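Non-ribosomal peptide synthetase (Streptomyces halstedii, PDB 3WV5) is a non-ribosomal peptide synthetase of the AMP-binding enzyme family (ANL clan), modelled here with (2S,3S)-3-methyl-aspartic acid bound. Local coordinates at residues A[310-315]-A[332-337]; A[245-250]-A[286-291]. One frame throughout, in Å; residues are numbered along the deposited sequence.

Overall arrangement
Coming from the N terminus, the chain reaches contact 2 first: residues 245-250, at the start of helix 246-258, are met by residues 286-291 once strand 261-264 and helix 273-280 have been passed. Helix 289-300 then leads into contact 1, where strand 311-314 pairs with strand 335-340 through the connection that contains helix 321-330. The two loops follow one another in series and neither nests nor crosses. They are joined within the sheet, since strands 284-287 and 311-314 are neighbours and Ile-287 probably hydrogen-bonds Thr-313. Their centres lie about 13 Å apart, and both touch the bound (2S,3S)-3-methyl-aspartic acid.

Contact 1 (A[310-315]-A[332-337]); sequences RMFTNS and PGAQVV. With 2AS ((2S,3S)-3-methyl-aspartic acid), chain C.
The carbonyl oxygen of Arg-310 is where the pairing with Gln-335 starts: it takes the N-H of Gln-335 (N to O 2.9 Å), with the donor 54° out of the carbonyl plane, and the CA-H of Ala-334 (CA to O 3.4 Å). A water sits beside it, 2.9 Å from Gln-335 OE1 and also a long partner of Arg-310 NH1; its distance to the Arg-310 oxygen is too short to trust. Arg-310 NH2 turns elsewhere, to a salt bridge with Asp-235 and a hydrogen bond with Gly-230 O. Further on, Gln-335 O receives the N-H of Phe-312 nearly head-on (N to O 2.9 Å) and the CA-H of Met-311 (CA to O 3.3 Å). Val-337 N then binds Phe-312 O, and Asn-314 N binds Val-337 O, which completes a parallel ladder whose first rung alone is strongly tilted.

On one face, Met-311 lays its CG against Val-337 CG2 at 3.8 Å; with CG anti to the backbone N (chi1 -164°) and the chain straight through chi2, it bends at chi3, which brings CE near Gln-335 OE1. Leu-229 of helix 215-229 packs over Met-311, Thr-313 and Val-337. On the other face the Phe-312 ring leans on the methyl of Ala-334 (CE2 to CB 3.6 Å) and meets Phe-331 and Leu-295.

This is the pairing of a beta-alpha-beta unit, with helix 321-330 as its connection. The ladder ends just before Ser-315, consistent with a fixed position for the hydroxyl OG, which donates to OXT of (2S,3S)-3-methyl-aspartic acid at 2.7 Å.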
ATOM      1  N   ARG A 310      -7.577   5.796  17.423  1.00 27.20           N
ATOM      2  CA  ARG A 310      -8.487   6.830  16.991  1.00 26.88           C
ATOM      3  C   ARG A 310      -9.192   6.587  15.666  1.00 26.09           C
ATOM      4  O   ARG A 310     -10.138   7.352  15.294  1.00 25.87           O
ATOM      5  CB  ARG A 310      -7.753   8.191  16.955  1.00 27.43           C
ATOM      6  CG  ARG A 310      -6.931   8.503  15.668  1.00 26.31           C
ATOM      7  CD  ARG A 310      -6.144   9.806  15.880  1.00 26.12           C
ATOM      8  NE  ARG A 310      -5.364  10.236  14.732  1.00 26.40           N
ATOM      9  CZ  ARG A 310      -5.852  10.876  13.669  1.00 26.37           C
ATOM     10  NH1 ARG A 310      -7.162  11.109  13.584  1.00 27.26           N
ATOM     11  NH2 ARG A 310      -5.066  11.227  12.660  1.00 25.28           N
ATOM     12  N   MET A 311      -8.736   5.602  14.889  1.00 24.59           N
ATOM     13  CA  MET A 311      -9.345   5.354  13.587  1.00 23.82           C
ATOM     14  C   MET A 311      -9.087   3.976  13.063  1.00 23.45           C
ATOM     15  O   MET A 311      -7.957   3.437  13.159  1.00 23.31           O
ATOM     16  CB  MET A 311      -8.915   6.397  12.548  1.00 23.69           C
ATOM     17  CG  MET A 311      -9.793   6.413  11.340  1.00 24.13           C
ATOM     18  SD  MET A 311      -9.328   7.584  10.080  1.00 24.38           S
ATOM     19  CE  MET A 311      -9.543   9.151  10.955  1.00 25.97           C
ATOM     20  N   PHE A 312     -10.155   3.367  12.570  1.00 23.61           N
ATOM     21  CA  PHE A 312     -10.072   2.155  11.808  1.00 24.14           C
ATOM     22  C   PHE A 312     -10.522   2.521  10.377  1.00 23.81           C
ATOM     23  O   PHE A 312     -11.556   3.196  10.225  1.00 24.71           O
ATOM     24  CB  PHE A 312     -11.006   1.083  12.386  1.00 24.95           C
ATOM     25  CG  PHE A 312     -10.677   0.670  13.780  1.00 25.84           C
ATOM     26  CD1 PHE A 312      -9.732  -0.288  14.020  1.00 27.25           C
ATOM     27  CD2 PHE A 312     -11.329   1.254  14.866  1.00 28.12           C
ATOM     28  CE1 PHE A 312      -9.425  -0.681  15.308  1.00 28.20           C
ATOM     29  CE2 PHE A 312     -11.032   0.896  16.173  1.00 28.47           C
ATOM     30  CZ  PHE A 312     -10.092  -0.089  16.395  1.00 29.56           C
ATOM     31  N   THR A 313      -9.792   2.066   9.361  1.00 22.32           N
ATOM     32  CA  THR A 313     -10.135   2.377   7.984  1.00 22.88           C
ATOM     33  C   THR A 313     -10.269   1.063   7.252  1.00 23.18           C
ATOM     34  O   THR A 313      -9.283   0.338   7.086  1.00 21.40           O
ATOM     35  CB  THR A 313      -9.046   3.233   7.280  1.00 22.67           C
ATOM     36  OG1 THR A 313      -7.782   2.528   7.282  1.00 22.14           O
ATOM     37  CG2 THR A 313      -8.874   4.515   8.068  1.00 23.32           C
ATOM     38  N   ASN A 314     -11.511   0.795   6.847  1.00 23.70           N
ATOM     39  CA  ASN A 314     -11.880  -0.453   6.237  1.00 24.39           C
ATOM     40  C   ASN A 314     -12.020  -0.321   4.719  1.00 25.17           C
ATOM     41  O   ASN A 314     -12.613   0.658   4.209  1.00 24.27           O
ATOM     42  CB  ASN A 314     -13.172  -1.001   6.832  1.00 24.97           C
ATOM     43  CG  ASN A 314     -13.534  -2.350   6.251  1.00 25.40           C
ATOM     44  OD1 ASN A 314     -13.063  -3.400   6.707  1.00 25.45           O
ATOM     45  ND2 ASN A 314     -14.347  -2.325   5.191  1.00 25.80           N
ATOM     46  N   SER A 315     -11.398  -1.281   4.000  1.00 24.85           N
ATOM     47  CA  SER A 315     -11.676  -1.442   2.593  1.00 25.18           C
ATOM     48  C   SER A 315     -11.650  -2.923   2.266  1.00 25.62           C
ATOM     49  O   SER A 315     -11.615  -3.736   3.150  1.00 25.35           O
ATOM     50  CB  SER A 315     -10.649  -0.700   1.719  1.00 25.06           C
ATOM     51  OG  SER A 315     -11.216  -0.379   0.468  1.00 25.43           O
ATOM     52  N   PRO A 332     -14.566   3.534  21.914  1.00 31.83           N
ATOM     53  CA  PRO A 332     -15.488   4.654  21.696  1.00 32.55           C
ATOM     54  C   PRO A 332     -14.746   5.869  21.222  1.00 31.71           C
ATOM     55  O   PRO A 332     -15.335   6.691  20.576  1.00 32.81           O
ATOM     56  CB  PRO A 332     -16.106   4.865  23.069  1.00 33.00           C
ATOM     57  CG  PRO A 332     -15.010   4.450  23.994  1.00 34.13           C
ATOM     58  CD  PRO A 332     -14.515   3.174  23.346  1.00 33.22           C
ATOM     59  N   GLY A 333     -13.447   5.956  21.463  1.00 31.69           N
ATOM     60  CA  GLY A 333     -12.667   7.064  20.938  1.00 31.52           C
ATOM     61  C   GLY A 333     -12.286   6.974  19.466  1.00 31.68           C
ATOM     62  O   GLY A 333     -11.654   7.882  18.936  1.00 33.62           O
ATOM     63  N   ALA A 334     -12.672   5.916  18.773  1.00 30.23           N
ATOM     64  CA  ALA A 334     -12.150   5.716  17.428  1.00 28.40           C
ATOM     65  C   ALA A 334     -13.236   5.889  16.422  1.00 27.76           C
ATOM     66  O   ALA A 334     -14.364   5.510  16.670  1.00 30.90           O
ATOM     67  CB  ALA A 334     -11.470   4.323  17.282  1.00 27.60           C
ATOM     68  N   GLN A 335     -12.910   6.491  15.284  1.00 26.47           N
ATOM     69  CA  GLN A 335     -13.819   6.522  14.165  1.00 26.08           C
ATOM     70  C   GLN A 335     -13.666   5.269  13.290  1.00 25.75           C
ATOM     71  O   GLN A 335     -12.576   4.781  13.116  1.00 25.09           O
ATOM     72  CB  GLN A 335     -13.589   7.788  13.369  1.00 26.46           C
ATOM     73  CG  GLN A 335     -13.714   9.054  14.192  1.00 28.31           C
ATOM     74  CD  GLN A 335     -13.324  10.301  13.435  1.00 29.08           C
ATOM     75  OE1 GLN A 335     -12.171  10.503  13.125  1.00 30.73           O
ATOM     76  NE2 GLN A 335     -14.277  11.190  13.230  1.00 30.29           N
ATOM     77  N   VAL A 336     -14.773   4.762  12.735  1.00 25.61           N
ATOM     78  CA  VAL A 336     -14.772   3.598  11.890  1.00 24.98           C
ATOM     79  C   VAL A 336     -15.180   4.080  10.505  1.00 25.89           C
ATOM     80  O   VAL A 336     -16.266   4.561  10.318  1.00 25.20           O
ATOM     81  CB  VAL A 336     -15.771   2.557  12.338  1.00 25.07           C
ATOM     82  CG1 VAL A 336     -15.773   1.393  11.356  1.00 24.77           C
ATOM     83  CG2 VAL A 336     -15.467   2.114  13.754  1.00 25.11           C
ATOM     84  N   VAL A 337     -14.232   4.024   9.574  1.00 25.56           N
ATOM     85  CA  VAL A 337     -14.328   4.754   8.321  1.00 25.33           C
ATOM     86  C   VAL A 337     -14.456   3.710   7.199  1.00 26.24           C
ATOM     87  O   VAL A 337     -13.615   2.832   7.030  1.00 25.70           O
ATOM     88  CB  VAL A 337     -13.058   5.603   8.140  1.00 24.38           C
ATOM     89  CG1 VAL A 337     -13.036   6.281   6.803  1.00 24.98           C
ATOM     90  CG2 VAL A 337     -13.000   6.620   9.221  1.00 24.74           C
TER
HETATM   91  C   2AS C 601      -8.222   0.147  -1.488  1.00 27.79           C
HETATM   92  O   2AS C 601      -7.130   0.487  -0.992  1.00 25.94           O
HETATM   93  CA  2AS C 601      -8.338  -0.972  -2.508  1.00 29.48           C
HETATM   94  N   2AS C 601      -7.050  -1.219  -3.258  1.00 30.21           N
HETATM   95  CB  2AS C 601      -8.762  -2.247  -1.799  1.00 30.34           C
HETATM   96  CG  2AS C 601      -8.874  -3.448  -2.757  1.00 35.16           C
HETATM   97  OD1 2AS C 601      -9.341  -4.496  -2.306  1.00 41.20           O
HETATM   98  C4  2AS C 601      -7.729  -2.527  -0.738  1.00 29.98           C
HETATM   99  OD2 2AS C 601      -8.532  -3.442  -3.964  1.00 33.43           O
HETATM  100  OXT 2AS C 601      -9.271   0.681  -1.095  1.00 26.88           O
HETATM  101  O   HOH W   1      -9.857   9.683  14.732  1.00 37.39           O

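Contact 2 (A[245-250]-A[286-291]); sequences WDFGLY and PIVPSL. With 2AS ((2S,3S)-3-methyl-aspartic acid), chain C.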
ATOM      1  N   TRP A 245       0.249  -6.093  -1.031  1.00 33.29           N
ATOM      2  CA  TRP A 245      -1.127  -5.631  -1.285  1.00 33.27           C
ATOM      3  C   TRP A 245      -1.047  -4.083  -1.231  1.00 29.08           C
ATOM      4  O   TRP A 245      -0.320  -3.565  -0.388  1.00 26.88           O
ATOM      5  CB  TRP A 245      -1.980  -6.168  -0.118  1.00 32.75           C
ATOM      6  CG  TRP A 245      -3.462  -6.067  -0.152  1.00 35.18           C
ATOM      7  CD1 TRP A 245      -4.275  -5.468  -1.079  1.00 38.11           C
ATOM      8  CD2 TRP A 245      -4.317  -6.522   0.882  1.00 36.43           C
ATOM      9  NE1 TRP A 245      -5.616  -5.578  -0.699  1.00 37.89           N
ATOM     10  CE2 TRP A 245      -5.656  -6.226   0.502  1.00 37.76           C
ATOM     11  CE3 TRP A 245      -4.083  -7.179   2.090  1.00 36.40           C
ATOM     12  CZ2 TRP A 245      -6.728  -6.575   1.271  1.00 37.62           C
ATOM     13  CZ3 TRP A 245      -5.164  -7.533   2.862  1.00 38.93           C
ATOM     14  CH2 TRP A 245      -6.475  -7.226   2.455  1.00 38.70           C
ATOM     15  N   ASP A 246      -1.772  -3.353  -2.090  1.00 27.93           N
ATOM     16  CA  ASP A 246      -1.707  -1.892  -1.995  1.00 27.72           C
ATOM     17  C   ASP A 246      -2.243  -1.342  -0.649  1.00 27.08           C
ATOM     18  O   ASP A 246      -1.945  -0.193  -0.265  1.00 27.51           O
ATOM     19  CB  ASP A 246      -2.348  -1.189  -3.217  1.00 28.01           C
ATOM     20  CG  ASP A 246      -3.883  -1.182  -3.214  1.00 27.53           C
ATOM     21  OD1 ASP A 246      -4.550  -1.470  -2.204  1.00 25.51           O
ATOM     22  OD2 ASP A 246      -4.431  -0.888  -4.306  1.00 27.69           O
ATOM     23  N   PHE A 247      -2.949  -2.190   0.109  1.00 26.43           N
ATOM     24  CA  PHE A 247      -3.383  -1.787   1.432  1.00 26.94           C
ATOM     25  C   PHE A 247      -2.199  -1.507   2.306  1.00 27.44           C
ATOM     26  O   PHE A 247      -2.082  -0.401   2.862  1.00 29.96           O
ATOM     27  CB  PHE A 247      -4.316  -2.846   2.078  1.00 28.18           C
ATOM     28  CG  PHE A 247      -5.480  -2.268   2.808  1.00 27.66           C
ATOM     29  CD1 PHE A 247      -5.420  -1.033   3.435  1.00 27.58           C
ATOM     30  CD2 PHE A 247      -6.659  -2.962   2.881  1.00 29.60           C
ATOM     31  CE1 PHE A 247      -6.500  -0.491   4.113  1.00 27.38           C
ATOM     32  CE2 PHE A 247      -7.756  -2.434   3.585  1.00 27.24           C
ATOM     33  CZ  PHE A 247      -7.677  -1.214   4.209  1.00 28.05           C
ATOM     34  N   GLY A 248      -1.240  -2.432   2.378  1.00 25.66           N
ATOM     35  CA  GLY A 248      -0.026  -2.141   3.149  1.00 25.03           C
ATOM     36  C   GLY A 248       0.959  -1.169   2.482  1.00 24.51           C
ATOM     37  O   GLY A 248       1.620  -0.360   3.138  1.00 23.91           O
ATOM     38  N   LEU A 249       1.126  -1.279   1.180  1.00 24.86           N
ATOM     39  CA  LEU A 249       2.054  -0.363   0.487  1.00 25.11           C
ATOM     40  C   LEU A 249       1.697   1.042   0.847  1.00 23.23           C
ATOM     41  O   LEU A 249       2.538   1.885   1.085  1.00 24.16           O
ATOM     42  CB  LEU A 249       1.987  -0.579  -1.019  1.00 26.05           C
ATOM     43  CG  LEU A 249       3.268  -0.497  -1.897  1.00 29.63           C
ATOM     44  CD1 LEU A 249       3.057   0.246  -3.185  1.00 30.18           C
ATOM     45  CD2 LEU A 249       4.533  -0.030  -1.239  1.00 30.27           C
ATOM     46  N   TYR A 250       0.419   1.344   0.876  1.00 24.18           N
ATOM     47  CA  TYR A 250       0.007   2.777   1.065  1.00 24.04           C
ATOM     48  C   TYR A 250       0.034   3.262   2.495  1.00 24.62           C
ATOM     49  O   TYR A 250       0.009   4.470   2.732  1.00 25.19           O
ATOM     50  CB  TYR A 250      -1.312   3.012   0.426  1.00 24.24           C
ATOM     51  CG  TYR A 250      -1.202   3.323  -1.044  1.00 24.31           C
ATOM     52  CD1 TYR A 250      -1.409   4.608  -1.525  1.00 25.12           C
ATOM     53  CD2 TYR A 250      -0.917   2.336  -1.946  1.00 24.86           C
ATOM     54  CE1 TYR A 250      -1.342   4.908  -2.885  1.00 25.01           C
ATOM     55  CE2 TYR A 250      -0.863   2.593  -3.294  1.00 26.11           C
ATOM     56  CZ  TYR A 250      -1.045   3.885  -3.779  1.00 26.52           C
ATOM     57  OH  TYR A 250      -0.904   4.117  -5.158  1.00 25.32           O
ATOM     58  N   PRO A 286      -5.504   0.134   9.712  1.00 22.05           N
ATOM     59  CA  PRO A 286      -6.299  -0.348   8.584  1.00 22.83           C
ATOM     60  C   PRO A 286      -6.845  -1.712   8.866  1.00 23.44           C
ATOM     61  O   PRO A 286      -6.150  -2.556   9.465  1.00 26.25           O
ATOM     62  CB  PRO A 286      -5.287  -0.466   7.429  1.00 22.59           C
ATOM     63  CG  PRO A 286      -3.968  -0.585   8.113  1.00 22.66           C
ATOM     64  CD  PRO A 286      -4.087   0.186   9.400  1.00 22.66           C
ATOM     65  N   ILE A 287      -8.066  -1.943   8.414  1.00 23.35           N
ATOM     66  CA  ILE A 287      -8.716  -3.133   8.691  1.00 23.69           C
ATOM     67  C   ILE A 287      -9.368  -3.634   7.447  1.00 23.82           C
ATOM     68  O   ILE A 287      -9.657  -2.880   6.469  1.00 22.98           O
ATOM     69  CB  ILE A 287      -9.815  -3.007   9.809  1.00 24.40           C
ATOM     70  CG1 ILE A 287     -10.776  -1.875   9.498  1.00 24.95           C
ATOM     71  CG2 ILE A 287      -9.175  -2.828  11.163  1.00 24.67           C
ATOM     72  CD1 ILE A 287     -12.041  -1.937  10.387  1.00 25.07           C
ATOM     73  N   VAL A 288      -9.677  -4.903   7.561  1.00 24.51           N
ATOM     74  CA  VAL A 288     -10.599  -5.592   6.645  1.00 27.79           C
ATOM     75  C   VAL A 288     -11.652  -6.258   7.534  1.00 27.39           C
ATOM     76  O   VAL A 288     -11.429  -6.400   8.725  1.00 28.26           O
ATOM     77  CB  VAL A 288      -9.612  -6.538   5.835  1.00 29.36           C
ATOM     78  CG1 VAL A 288     -10.050  -7.933   5.844  1.00 32.83           C
ATOM     79  CG2 VAL A 288      -9.298  -5.996   4.442  1.00 29.48           C
ATOM     80  N   PRO A 289     -12.826  -6.637   7.005  1.00 28.53           N
ATOM     81  CA  PRO A 289     -13.833  -7.114   7.956  1.00 28.90           C
ATOM     82  C   PRO A 289     -13.424  -8.320   8.829  1.00 31.90           C
ATOM     83  O   PRO A 289     -13.833  -8.421  10.000  1.00 32.84           O
ATOM     84  CB  PRO A 289     -14.991  -7.493   7.061  1.00 28.58           C
ATOM     85  CG  PRO A 289     -14.836  -6.561   5.910  1.00 28.53           C
ATOM     86  CD  PRO A 289     -13.391  -6.492   5.652  1.00 27.15           C
ATOM     87  N   SER A 290     -12.600  -9.215   8.295  1.00 33.17           N
ATOM     88  CA  SER A 290     -12.249 -10.390   9.057  1.00 33.06           C
ATOM     89  C   SER A 290     -11.262 -10.031  10.185  1.00 33.15           C
ATOM     90  O   SER A 290     -11.299 -10.614  11.271  1.00 33.87           O
ATOM     91  CB  SER A 290     -11.685 -11.454   8.136  1.00 33.44           C
ATOM     92  OG  SER A 290     -10.462 -10.966   7.611  1.00 37.08           O
ATOM     93  N   LEU A 291     -10.386  -9.077   9.924  1.00 32.96           N
ATOM     94  CA  LEU A 291      -9.453  -8.608  10.921  1.00 32.51           C
ATOM     95  C   LEU A 291     -10.206  -7.826  12.002  1.00 31.63           C
ATOM     96  O   LEU A 291      -9.886  -7.916  13.166  1.00 31.48           O
ATOM     97  CB  LEU A 291      -8.394  -7.723  10.268  1.00 32.42           C
ATOM     98  CG  LEU A 291      -7.381  -7.131  11.238  1.00 34.77           C
ATOM     99  CD1 LEU A 291      -6.719  -8.217  12.125  1.00 36.76           C
ATOM    100  CD2 LEU A 291      -6.321  -6.323  10.516  1.00 32.90           C
TER
HETATM  101  C   2AS C 601      -8.222   0.147  -1.488  1.00 27.79           C
HETATM  102  O   2AS C 601      -7.130   0.487  -0.992  1.00 25.94           O
HETATM  103  CA  2AS C 601      -8.338  -0.972  -2.508  1.00 29.48           C
HETATM  104  N   2AS C 601      -7.050  -1.219  -3.258  1.00 30.21           N
HETATM  105  CB  2AS C 601      -8.762  -2.247  -1.799  1.00 30.34           C
HETATM  106  CG  2AS C 601      -8.874  -3.448  -2.757  1.00 35.16           C
HETATM  107  OD1 2AS C 601      -9.341  -4.496  -2.306  1.00 41.20           O
HETATM  108  C4  2AS C 601      -7.729  -2.527  -0.738  1.00 29.98           C
HETATM  109  OD2 2AS C 601      -8.532  -3.442  -3.964  1.00 33.43           O
HETATM  110  OXT 2AS C 601      -9.271   0.681  -1.095  1.00 26.88           O
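Val-288 offers one methyl, CG2, to two aromatic rings at once: Trp-245 reaches it with CH2 at 3.7 Å and Phe-247 with CE2 at 4.0 Å. The same rings meet the methyl C4 of (2S,3S)-3-methyl-aspartic acid, Trp-245 through NE1 at 3.7 Å and Phe-247 through CD2 at 3.8 Å. Between them in sequence, Asp-246 turns to the ligand instead and takes its amino N on OD1 at 2.7 Å. Its chi1 of 76° sets the carboxylate between the backbone N and the carbonyl carbon.

One step out, the two aromatics also pack on each other. Phe-247 CB stands over the centre of the Trp-245 ring, while Trp-245 CZ2 lies in plane at the edge of the Phe-247 ring. Phe-247 also meets strand 284-287: CE1 touches Pro-286 CB at 3.5 Å, and CZ comes to 3.4 Å from Ile-287 O. Pro-286 is backed in turn by Met-241 and Thr-313, and Val-288 by Ala-316. The backbone oxygen of Asp-246 accepts a hydrogen bond from Lys-346 NZ.

The two segments thus meet mostly through apolar contacts and together line the ligand pocket, where Ser-315 OG, Lys-346 O and Arg-347 NE also bond the ligand. The chemistry divides it accordingly: its methyl sits by aromatic carbon and indole nitrogen, whereas its amino group, presumably charged, faces an acidic side chain.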